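Local coordinates for protein isomerase/lactonizing enzyme (Agrobacterium tumefaciens, PDB 1RVK) that is of unknown function but, as a magnesium-binding member of the enolase superfamily, probably catalyses an isomerase or lactonizing reaction, at residues 229-234 / 248-253. Residues are numbered along the deposited sequence; the frame is centred on the assembly and turned at random.
With MG (magnesium ion), chain B.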
loop_
_atom_site.group_PDB
_atom_site.type_symbol
_atom_site.label_atom_id
_atom_site.label_comp_id
_atom_site.label_asym_id
_atom_site.label_seq_id
_atom_site.Cartn_x
_atom_site.Cartn_y
_atom_site.Cartn_z
ATOM N N ASP A 229 6.429 -9.066 -15.780
ATOM C CA ASP A 229 7.123 -7.795 -15.586
ATOM C C ASP A 229 8.023 -7.764 -14.359
ATOM O O ASP A 229 9.074 -7.128 -14.376
ATOM C CB ASP A 229 6.112 -6.653 -15.486
ATOM C CG ASP A 229 5.678 -6.136 -16.840
ATOM O OD1 ASP A 229 5.794 -6.882 -17.835
ATOM O OD2 ASP A 229 5.209 -4.979 -16.902
ATOM N N TRP A 230 7.602 -8.417 -13.285
ATOM C CA TRP A 230 8.430 -8.446 -12.090
ATOM C C TRP A 230 8.017 -9.516 -11.096
ATOM O O TRP A 230 6.901 -10.036 -11.143
ATOM C CB TRP A 230 8.463 -7.060 -11.401
ATOM C CG TRP A 230 7.267 -6.661 -10.530
ATOM C CD1 TRP A 230 6.702 -7.386 -9.511
ATOM C CD2 TRP A 230 6.587 -5.395 -10.535
ATOM N NE1 TRP A 230 5.723 -6.650 -8.885
ATOM C CE2 TRP A 230 5.631 -5.424 -9.493
ATOM C CE3 TRP A 230 6.697 -4.236 -11.318
ATOM C CZ2 TRP A 230 4.790 -4.339 -9.213
ATOM C CZ3 TRP A 230 5.858 -3.154 -11.039
ATOM C CH2 TRP A 230 4.918 -3.218 -9.995
ATOM N N ILE A 231 8.953 -9.861 -10.223
ATOM C CA ILE A 231 8.716 -10.836 -9.175
ATOM C C ILE A 231 8.875 -9.989 -7.919
ATOM O O ILE A 231 9.843 -9.240 -7.782
ATOM C CB ILE A 231 9.747 -12.001 -9.230
ATOM C CG1 ILE A 231 9.455 -13.001 -8.108
ATOM C CG2 ILE A 231 11.166 -11.462 -9.161
ATOM C CD1 ILE A 231 10.333 -14.239 -8.147
ATOM N N GLU A 232 7.904 -10.088 -7.020
ATOM C CA GLU A 232 7.894 -9.276 -5.811
ATOM C C GLU A 232 8.013 -10.043 -4.495
ATOM O O GLU A 232 7.269 -10.985 -4.243
ATOM C CB GLU A 232 6.603 -8.454 -5.813
ATOM C CG GLU A 232 6.434 -7.457 -4.676
ATOM C CD GLU A 232 5.152 -6.670 -4.833
ATOM O OE1 GLU A 232 4.745 -6.410 -5.985
ATOM O OE2 GLU A 232 4.550 -6.300 -3.815
ATOM N N GLU A 233 8.962 -9.611 -3.667
ATOM C CA GLU A 233 9.206 -10.181 -2.339
ATOM C C GLU A 233 9.026 -11.696 -2.235
ATOM O O GLU A 233 8.174 -12.180 -1.495
ATOM C CB GLU A 233 8.295 -9.471 -1.320
ATOM C CG GLU A 233 8.621 -9.749 0.143
ATOM C CD GLU A 233 7.866 -8.840 1.112
ATOM O OE1 GLU A 233 8.127 -8.937 2.330
ATOM O OE2 GLU A 233 7.014 -8.035 0.667
ATOM N N PRO A 234 9.841 -12.470 -2.965
ATOM C CA PRO A 234 9.679 -13.924 -2.868
ATOM C C PRO A 234 10.479 -14.533 -1.717
ATOM O O PRO A 234 10.354 -15.722 -1.432
ATOM C CB PRO A 234 10.167 -14.407 -4.227
ATOM C CG PRO A 234 11.311 -13.474 -4.489
ATOM C CD PRO A 234 10.756 -12.114 -4.065
ATOM N N ASP A 248 20.950 -11.342 -9.312
ATOM C CA ASP A 248 22.034 -11.711 -10.211
ATOM C C ASP A 248 21.754 -13.017 -10.953
ATOM O O ASP A 248 22.332 -13.268 -12.012
ATOM C CB ASP A 248 23.349 -11.817 -9.435
ATOM C CG ASP A 248 23.926 -10.457 -9.080
ATOM O OD1 ASP A 248 24.928 -10.404 -8.335
ATOM O OD2 ASP A 248 23.380 -9.436 -9.555
ATOM N N ASN A 249 20.859 -13.838 -10.409
ATOM C CA ASN A 249 20.538 -15.119 -11.030
ATOM C C ASN A 249 19.243 -15.175 -11.838
ATOM O O ASN A 249 18.967 -16.182 -12.487
ATOM C CB ASN A 249 20.512 -16.227 -9.969
ATOM C CG ASN A 249 21.902 -16.608 -9.493
ATOM O OD1 ASN A 249 22.488 -15.944 -8.636
ATOM N ND2 ASN A 249 22.446 -17.674 -10.067
ATOM N N LEU A 250 18.444 -14.114 -11.798
ATOM C CA LEU A 250 17.191 -14.094 -12.550
ATOM C C LEU A 250 17.212 -13.051 -13.653
ATOM O O LEU A 250 17.887 -12.036 -13.535
ATOM C CB LEU A 250 16.005 -13.780 -11.631
ATOM C CG LEU A 250 15.554 -14.790 -10.578
ATOM C CD1 LEU A 250 14.247 -14.305 -9.960
ATOM C CD2 LEU A 250 15.348 -16.156 -11.217
ATOM N N ASP A 251 16.467 -13.306 -14.723
ATOM C CA ASP A 251 16.369 -12.352 -15.818
ATOM C C ASP A 251 15.219 -11.392 -15.508
ATOM O O ASP A 251 15.306 -10.195 -15.777
ATOM C CB ASP A 251 16.102 -13.075 -17.143
ATOM C CG ASP A 251 17.361 -13.676 -17.747
ATOM O OD1 ASP A 251 17.250 -14.381 -18.772
ATOM O OD2 ASP A 251 18.462 -13.437 -17.205
ATOM N N ILE A 252 14.145 -11.927 -14.931
ATOM C CA ILE A 252 12.977 -11.117 -14.587
ATOM C C ILE A 252 13.327 -10.092 -13.511
ATOM O O ILE A 252 14.047 -10.393 -12.555
ATOM C CB ILE A 252 11.796 -12.005 -14.091
ATOM C CG1 ILE A 252 10.569 -11.134 -13.806
ATOM C CG2 ILE A 252 12.195 -12.771 -12.832
ATOM C CD1 ILE A 252 9.299 -11.928 -13.500
ATOM N N PRO A 253 12.837 -8.854 -13.664
ATOM C CA PRO A 253 13.124 -7.811 -12.675
ATOM C C PRO A 253 12.605 -8.156 -11.280
ATOM O O PRO A 253 11.507 -8.701 -11.123
ATOM C CB PRO A 253 12.425 -6.585 -13.254
ATOM C CG PRO A 253 12.537 -6.815 -14.741
ATOM C CD PRO A 253 12.177 -8.281 -14.852
HETATM MG MG MG B . 3.650 -6.950 -1.952
HETATM O O HOH W 1 5.406 -8.122 -1.227
HETATM O O HOH W 2 2.537 -7.304 0.016
HETATM O O HOH W 3 1.641 -6.177 -2.743
#
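D229 meets P253 through its backbone: the carbonyl O lies over the face of the proline ring, on its CB-CG-CD side, 3.3 Å from P253 CD, while its carboxylate turns off to a salt bridge with R202. W230 comes next, its main chain lying under the flank of I252, whose CD1 reaches to 3.6 Å from W230 C. I252 gets there because CG1 stands anti to its backbone N (chi1 -177°) and the chain runs on extended. The indole of W230 leads off the other way, and its NE1 donates to the anti lone pair of E232 OE1 (3.1 Å), with the oxygen tilted 24° out of the ring plane.

At I231 the two segments are tied by the one hydrogen bond between them, N to P253 O at 2.9 Å, nearly in line with the carbonyl. W230 CA adds a CH...O contact to that same oxygen. The side chains of I231 and I252 cross at about a right angle, their CG2 methyls 4.0 Å apart, and L250 CD1 closes on I231 CG2 from the turn after helix 240-249. L219 and L223 of helix 213-224 extend this apolar layer.

E232 points to the opposite side of the strand, where OE2 binds the magnesium at 2.2 Å together with D206 and E258; K169 forms a salt bridge with OE1. E233 OE2 accepts a hydrogen bond from a magnesium-bound water.

Here strand 230-232 starts its parallel pairing with strand 254-256, one beta-alpha-beta step of the TIM-type barrel: greasy packing backs the strand outside, while W230 and K169 probably help orient the metal-binding carboxylate within.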